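Local coordinates for MHC class I protein (Ginglymostoma cirratum, PDB 6LUP) that probably presents peptides to T cells at the cell surface, as a class I histocompatibility heavy chain of the nurse shark, at residues 217-225 with 234-242. Residues are numbered along the deposited sequence; the frame is centred on the assembly and turned at random.
Sequences KIDETESTG and YQIHRSTEF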
# COMPACT_ATOMS: atom_id res chain seq x y z
N LYS A 217 -2.94 -31.74 2.22
CA LYS A 217 -3.09 -30.30 2.39
C LYS A 217 -3.72 -29.96 3.75
O LYS A 217 -4.72 -30.56 4.14
CB LYS A 217 -3.94 -29.73 1.24
CG LYS A 217 -4.49 -28.32 1.43
CD LYS A 217 -3.42 -27.26 1.21
CE LYS A 217 -4.05 -25.94 0.79
NZ LYS A 217 -4.93 -25.35 1.84
N ILE A 218 -3.12 -29.00 4.46
CA ILE A 218 -3.59 -28.60 5.78
C ILE A 218 -4.53 -27.38 5.74
O ILE A 218 -4.11 -26.28 5.38
CB ILE A 218 -2.43 -28.33 6.76
CG1 ILE A 218 -1.51 -29.55 6.88
CG2 ILE A 218 -2.95 -27.95 8.14
CD1 ILE A 218 -0.26 -29.31 7.70
N ASP A 219 -5.79 -27.61 6.10
CA ASP A 219 -6.73 -26.52 6.37
C ASP A 219 -6.60 -26.12 7.83
O ASP A 219 -5.68 -26.58 8.51
CB ASP A 219 -8.16 -26.95 6.06
CG ASP A 219 -8.40 -27.17 4.58
OD1 ASP A 219 -8.00 -28.24 4.07
OD2 ASP A 219 -8.99 -26.28 3.94
N GLU A 220 -7.50 -25.26 8.32
CA GLU A 220 -7.43 -24.75 9.69
C GLU A 220 -5.99 -24.34 9.99
O GLU A 220 -5.29 -24.94 10.80
CB GLU A 220 -7.95 -25.79 10.71
CG GLU A 220 -8.23 -25.22 12.10
CD GLU A 220 -8.69 -26.28 13.11
OE1 GLU A 220 -9.03 -27.41 12.71
OE2 GLU A 220 -8.70 -25.96 14.32
N THR A 221 -5.55 -23.31 9.27
CA THR A 221 -4.19 -22.82 9.36
C THR A 221 -4.20 -21.32 9.64
O THR A 221 -5.08 -20.60 9.15
CB THR A 221 -3.38 -23.18 8.09
OG1 THR A 221 -2.04 -22.71 8.21
CG2 THR A 221 -4.03 -22.61 6.82
N GLU A 222 -3.24 -20.86 10.43
CA GLU A 222 -3.20 -19.45 10.83
C GLU A 222 -2.19 -18.63 10.03
O GLU A 222 -1.03 -19.02 9.88
CB GLU A 222 -2.94 -19.33 12.33
CG GLU A 222 -3.36 -17.98 12.91
CD GLU A 222 -4.17 -18.11 14.19
OE1 GLU A 222 -3.96 -19.08 14.95
OE2 GLU A 222 -5.01 -17.21 14.44
N SER A 223 -2.64 -17.50 9.51
CA SER A 223 -1.80 -16.67 8.66
C SER A 223 -1.92 -15.19 9.00
O SER A 223 -3.02 -14.66 9.16
CB SER A 223 -2.15 -16.90 7.19
OG SER A 223 -1.39 -16.05 6.35
N THR A 224 -0.77 -14.53 9.11
CA THR A 224 -0.71 -13.08 9.30
C THR A 224 -1.23 -12.36 8.06
O THR A 224 -1.72 -11.24 8.15
CB THR A 224 0.72 -12.58 9.56
OG1 THR A 224 1.58 -12.96 8.47
CG2 THR A 224 1.26 -13.12 10.87
N GLY A 225 -1.12 -13.03 6.91
CA GLY A 225 -1.32 -12.38 5.62
C GLY A 225 -0.04 -11.67 5.22
O GLY A 225 0.87 -11.51 6.04
N TYR A 234 8.23 -7.76 1.14
CA TYR A 234 7.09 -8.21 1.94
C TYR A 234 7.41 -9.48 2.72
O TYR A 234 8.40 -10.16 2.45
CB TYR A 234 5.86 -8.40 1.05
CG TYR A 234 5.49 -7.15 0.28
CD1 TYR A 234 6.10 -6.85 -0.94
CD2 TYR A 234 4.55 -6.25 0.78
CE1 TYR A 234 5.78 -5.71 -1.64
CE2 TYR A 234 4.22 -5.10 0.08
CZ TYR A 234 4.84 -4.83 -1.13
OH TYR A 234 4.52 -3.69 -1.83
N GLN A 235 6.56 -9.79 3.70
CA GLN A 235 6.69 -11.00 4.50
C GLN A 235 5.33 -11.61 4.84
O GLN A 235 4.30 -10.93 4.78
CB GLN A 235 7.49 -10.73 5.79
CG GLN A 235 6.80 -9.80 6.78
CD GLN A 235 7.44 -9.84 8.16
OE1 GLN A 235 8.54 -9.32 8.37
NE2 GLN A 235 6.74 -10.43 9.11
N ILE A 236 5.34 -12.89 5.18
CA ILE A 236 4.13 -13.59 5.60
C ILE A 236 4.48 -14.77 6.51
O ILE A 236 5.49 -15.45 6.32
CB ILE A 236 3.27 -14.06 4.39
CG1 ILE A 236 1.96 -14.69 4.87
CG2 ILE A 236 4.07 -14.98 3.47
CD1 ILE A 236 0.92 -14.88 3.78
N HIS A 237 3.63 -14.98 7.52
CA HIS A 237 3.77 -16.11 8.43
C HIS A 237 2.53 -16.97 8.31
O HIS A 237 1.41 -16.49 8.51
CB HIS A 237 3.91 -15.62 9.88
CG HIS A 237 5.17 -14.87 10.15
ND1 HIS A 237 6.09 -15.29 11.09
CD2 HIS A 237 5.66 -13.72 9.63
CE1 HIS A 237 7.10 -14.43 11.13
NE2 HIS A 237 6.86 -13.47 10.25
N ARG A 238 2.71 -18.24 7.95
CA ARG A 238 1.64 -19.22 8.07
C ARG A 238 2.03 -20.33 9.04
O ARG A 238 3.05 -21.01 8.85
CB ARG A 238 1.23 -19.81 6.71
CG ARG A 238 -0.09 -20.56 6.80
CD ARG A 238 -0.53 -21.16 5.47
NE ARG A 238 -0.97 -20.16 4.51
CZ ARG A 238 -2.14 -19.52 4.55
NH1 ARG A 238 -3.01 -19.75 5.52
NH2 ARG A 238 -2.43 -18.63 3.61
N SER A 239 1.21 -20.51 10.07
CA SER A 239 1.49 -21.48 11.12
C SER A 239 0.30 -22.38 11.42
O SER A 239 -0.86 -21.97 11.31
CB SER A 239 1.94 -20.77 12.40
OG SER A 239 0.97 -19.84 12.82
N THR A 240 0.60 -23.61 11.81
CA THR A 240 -0.42 -24.58 12.19
C THR A 240 -0.10 -25.19 13.55
O THR A 240 1.02 -25.05 14.05
CB THR A 240 -0.58 -25.69 11.13
OG1 THR A 240 -1.80 -26.40 11.36
CG2 THR A 240 0.61 -26.66 11.14
N GLU A 241 -1.10 -25.84 14.14
CA GLU A 241 -0.94 -26.55 15.41
C GLU A 241 0.00 -27.75 15.27
O GLU A 241 0.03 -28.41 14.23
CB GLU A 241 -2.30 -26.99 15.96
CG GLU A 241 -3.14 -25.85 16.53
CD GLU A 241 -2.73 -25.44 17.94
OE1 GLU A 241 -3.61 -24.95 18.68
OE2 GLU A 241 -1.54 -25.59 18.31
N PHE A 242 0.79 -28.05 16.30
CA PHE A 242 1.85 -29.08 16.18
C PHE A 242 2.06 -30.17 17.29
O PHE A 242 1.83 -29.90 18.45
CB PHE A 242 3.12 -28.24 16.02
CG PHE A 242 4.33 -29.02 15.70
CD1 PHE A 242 4.33 -29.92 14.69
CD2 PHE A 242 5.46 -28.85 16.44
CE1 PHE A 242 5.44 -30.66 14.43
CE2 PHE A 242 6.58 -29.57 16.18
CZ PHE A 242 6.58 -30.47 15.16
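Glu222 and Ser239 face each other as an antiparallel hydrogen-bonded pair, joined by Glu222 N to Ser239 O (2.8 Å) and Ser239 N to Glu222 O (2.7 Å), while Ser223 and Arg238 form the next, non-hydrogen-bonded pair. One step on, Thr224 N still donates to His237 O at 3.0 Å, but the returning bond from His237 N goes to Thr224 OG1 (3.0 Å) instead of a carbonyl. Threonine suits this break in the regular pairing: with chi1 at 58° its hydroxyl reaches across to the opposite strand, and it also donates to Gly225 O, while CG2 packs on His237 CB. Ser223 OG accepts from Gly225 N in an ST turn; Gly225 itself has phi 83°, which glycine adopts readily. Arg238 bends at chi3 (-71°), which lays the guanidinium beside the partner strand: Ser223 CB lies over one face, 3.3 Å above its plane and displaced toward the rim. Serine's short side chain lets its CB lie against this flat group, whose NE donates to Val209 O. The extended branch of Ile236 brings CD1 against Ser223 OG and Gly225 C, an apolar side chain suited to this buried position. In the immunoglobulin C1-set domain, strand 222-228 edges the four-stranded sheet within this chain; strand 234-241 lies between it and strand 194-202, Arg238 and Thr240 touch Leu211 of the other sheet, and His237 ND1 bonds an aromatic side chain of another protein chain.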